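Local coordinates for transcriptional regulatory protein RcsB (Escherichia coli, PDB 5I4C) that acts as the response regulator of the Rcs signalling system, binding regulatory DNA to control genes for capsule synthesis, biofilm formation and cell division, at residues N5-D10 with H51-D56. Residues are numbered along the deposited sequence; the frame is centred on the assembly and turned at random.
Sequences NVIIAD and HVLITD
Val6 and Val52 pair in register and rise together from the same face, CG1 of Val6 4.0 Å from CB of Val52, as neighbours on two parallel strands do. On that face Ile54 turns CG1 beside its own backbone N (chi1 -54°), which sends CD1 back along the sheet to within 4.1 Å of CG2 of Val6. On the other face CD1 of Leu53 slants over to CG2 of Ile7 at 3.8 Å, and CB of Ala9 meets OG1 of Thr55. Between the two faces the backbones alternate donor and acceptor, Ile7 N to Val52 O, Ile54 N to Ile7 O, Ala9 N to Ile54 O and Asp56 N to Ala9 O. At the N-terminal ends the imidazole of His51 takes an almost straight bond from Asn5 N to ND1 (3.0 Å), although the donor stands 40° out of the ring plane. At the C-terminal ends Asp10 OD1 and Asp56 OD1 are 3.5 Å apart, their carboxylates turned 62° to each other; Lys109 NZ forms salt bridges with OD1 of both, while OD2 of Asp56 accepts from Ser58 N. This is the acidic pocket of the RcsB receiver domain, with Asp56 the predicted phosphorylation site, unphosphorylated here. Strand 29-35 flanks Asn5-Asp10 on its far edge, while helix 13-23 covers the Val6 and Ile8 face and helix 38-44 packs Leu41 against Ile7 and Leu53.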
ATOM      1  N   ASN A   5       4.757   9.131 -20.027  1.00 33.54           N
ATOM      2  CA  ASN A   5       5.333   7.872 -19.594  1.00 32.80           C
ATOM      3  C   ASN A   5       5.922   8.105 -18.248  1.00 29.71           C
ATOM      4  O   ASN A   5       6.710   9.083 -18.069  1.00 28.48           O
ATOM      5  CB  ASN A   5       6.409   7.404 -20.524  1.00 35.32           C
ATOM      6  CG  ASN A   5       5.867   6.974 -21.852  1.00 38.20           C
ATOM      7  OD1 ASN A   5       4.697   6.577 -21.971  1.00 37.96           O
ATOM      8  ND2 ASN A   5       6.701   7.070 -22.871  1.00 39.34           N
ATOM      9  N   VAL A   6       5.544   7.247 -17.308  1.00 27.94           N
ATOM     10  CA  VAL A   6       5.970   7.387 -15.899  1.00 25.93           C
ATOM     11  C   VAL A   6       6.624   6.118 -15.408  1.00 24.29           C
ATOM     12  O   VAL A   6       6.307   5.018 -15.848  1.00 25.59           O
ATOM     13  CB  VAL A   6       4.800   7.882 -14.966  1.00 27.22           C
ATOM     14  CG1 VAL A   6       3.982   9.045 -15.590  1.00 27.95           C
ATOM     15  CG2 VAL A   6       3.837   6.773 -14.604  1.00 29.27           C
ATOM     16  N   ILE A   7       7.590   6.272 -14.494  1.00 24.39           N
ATOM     17  CA  ILE A   7       8.200   5.151 -13.767  1.00 25.38           C
ATOM     18  C   ILE A   7       7.747   5.312 -12.336  1.00 26.08           C
ATOM     19  O   ILE A   7       7.666   6.454 -11.847  1.00 24.62           O
ATOM     20  CB  ILE A   7       9.743   5.245 -13.834  1.00 26.62           C
ATOM     21  CG1 ILE A   7      10.216   5.044 -15.258  1.00 29.66           C
ATOM     22  CG2 ILE A   7      10.392   4.281 -12.896  1.00 27.73           C
ATOM     23  CD1 ILE A   7      11.704   5.141 -15.378  1.00 31.82           C
ATOM     24  N   ILE A   8       7.474   4.216 -11.666  1.00 25.62           N
ATOM     25  CA  ILE A   8       7.056   4.288 -10.291  1.00 27.50           C
ATOM     26  C   ILE A   8       8.049   3.500  -9.463  1.00 26.61           C
ATOM     27  O   ILE A   8       8.449   2.376  -9.852  1.00 25.23           O
ATOM     28  CB  ILE A   8       5.591   3.847 -10.097  1.00 30.30           C
ATOM     29  CG1 ILE A   8       5.338   2.405 -10.497  1.00 36.91           C
ATOM     30  CG2 ILE A   8       4.649   4.659 -10.982  1.00 30.79           C
ATOM     31  CD1 ILE A   8       3.870   1.953 -10.258  1.00 40.25           C
ATOM     32  N   ALA A   9       8.471   4.072  -8.340  1.00 24.60           N
ATOM     33  CA  ALA A   9       9.490   3.431  -7.542  1.00 25.64           C
ATOM     34  C   ALA A   9       9.161   3.511  -6.064  1.00 25.81           C
ATOM     35  O   ALA A   9       8.883   4.597  -5.521  1.00 24.92           O
ATOM     36  CB  ALA A   9      10.852   4.040  -7.830  1.00 27.14           C
ATOM     37  N   ASP A  10       9.073   2.335  -5.447  1.00 25.79           N
ATOM     38  CA  ASP A  10       8.768   2.212  -4.008  1.00 28.36           C
ATOM     39  C   ASP A  10       9.155   0.833  -3.576  1.00 27.56           C
ATOM     40  O   ASP A  10       8.963  -0.116  -4.341  1.00 26.35           O
ATOM     41  CB  ASP A  10       7.297   2.415  -3.719  1.00 30.02           C
ATOM     42  CG  ASP A  10       7.029   2.686  -2.201  1.00 36.72           C
ATOM     43  OD1 ASP A  10       7.051   3.821  -1.762  1.00 45.87           O
ATOM     44  OD2 ASP A  10       6.801   1.787  -1.431  1.00 39.74           O
ATOM     45  N   HIS A  51       9.002  10.201 -18.797  1.00 30.43           N
ATOM     46  CA  HIS A  51       8.850  11.660 -18.615  1.00 31.73           C
ATOM     47  C   HIS A  51       8.903  12.112 -17.152  1.00 28.68           C
ATOM     48  O   HIS A  51       9.388  13.188 -16.812  1.00 28.41           O
ATOM     49  CB  HIS A  51       7.557  12.127 -19.302  1.00 35.89           C
ATOM     50  CG  HIS A  51       7.517  11.785 -20.743  1.00 40.29           C
ATOM     51  ND1 HIS A  51       6.402  11.302 -21.357  1.00 42.47           N
ATOM     52  CD2 HIS A  51       8.490  11.808 -21.693  1.00 46.75           C
ATOM     53  CE1 HIS A  51       6.665  11.062 -22.630  1.00 47.69           C
ATOM     54  NE2 HIS A  51       7.937  11.331 -22.856  1.00 48.12           N
ATOM     55  N   VAL A  52       8.413  11.261 -16.268  1.00 26.55           N
ATOM     56  CA  VAL A  52       8.224  11.571 -14.880  1.00 26.74           C
ATOM     57  C   VAL A  52       8.648  10.339 -14.086  1.00 24.46           C
ATOM     58  O   VAL A  52       8.286   9.221 -14.441  1.00 23.87           O
ATOM     59  CB  VAL A  52       6.717  11.830 -14.552  1.00 27.46           C
ATOM     60  CG1 VAL A  52       6.550  12.296 -13.097  1.00 27.80           C
ATOM     61  CG2 VAL A  52       6.227  12.931 -15.411  1.00 28.77           C
ATOM     62  N   LEU A  53       9.411  10.588 -13.071  1.00 22.58           N
ATOM     63  CA  LEU A  53       9.678   9.594 -12.045  1.00 23.23           C
ATOM     64  C   LEU A  53       8.851   9.880 -10.799  1.00 23.00           C
ATOM     65  O   LEU A  53       8.952  10.982 -10.249  1.00 25.89           O
ATOM     66  CB  LEU A  53      11.135   9.612 -11.690  1.00 23.25           C
ATOM     67  CG  LEU A  53      11.460   8.699 -10.500  1.00 23.10           C
ATOM     68  CD1 LEU A  53      11.200   7.213 -10.666  1.00 22.88           C
ATOM     69  CD2 LEU A  53      12.841   8.983 -10.079  1.00 23.07           C
ATOM     70  N   ILE A  54       8.082   8.881 -10.363  1.00 22.29           N
ATOM     71  CA  ILE A  54       7.294   8.931  -9.140  1.00 22.68           C
ATOM     72  C   ILE A  54       7.968   8.014  -8.112  1.00 24.17           C
ATOM     73  O   ILE A  54       7.946   6.795  -8.263  1.00 24.34           O
ATOM     74  CB  ILE A  54       5.851   8.514  -9.399  1.00 22.77           C
ATOM     75  CG1 ILE A  54       5.267   9.365 -10.516  1.00 24.59           C
ATOM     76  CG2 ILE A  54       5.020   8.629  -8.132  1.00 24.47           C
ATOM     77  CD1 ILE A  54       3.970   8.834 -11.080  1.00 25.96           C
ATOM     78  N   THR A  55       8.539   8.600  -7.090  1.00 23.31           N
ATOM     79  CA  THR A  55       9.442   7.854  -6.277  1.00 25.31           C
ATOM     80  C   THR A  55       9.326   8.129  -4.760  1.00 25.13           C
ATOM     81  O   THR A  55       9.156   9.265  -4.305  1.00 25.13           O
ATOM     82  CB  THR A  55      10.931   8.046  -6.721  1.00 25.94           C
ATOM     83  OG1 THR A  55      11.775   7.104  -6.019  1.00 28.36           O
ATOM     84  CG2 THR A  55      11.474   9.488  -6.362  1.00 27.51           C
ATOM     85  N   ASP A  56       9.398   7.055  -3.994  1.00 24.83           N
ATOM     86  CA  ASP A  56       9.640   7.112  -2.555  1.00 28.47           C
ATOM     87  C   ASP A  56      11.113   7.553  -2.288  1.00 28.69           C
ATOM     88  O   ASP A  56      11.978   7.356  -3.141  1.00 27.16           O
ATOM     89  CB  ASP A  56       9.442   5.730  -1.965  1.00 31.03           C
ATOM     90  CG  ASP A  56       9.379   5.754  -0.461  1.00 35.93           C
ATOM     91  OD1 ASP A  56       8.463   6.365   0.118  1.00 45.26           O
ATOM     92  OD2 ASP A  56      10.250   5.166   0.136  1.00 40.18           O
TER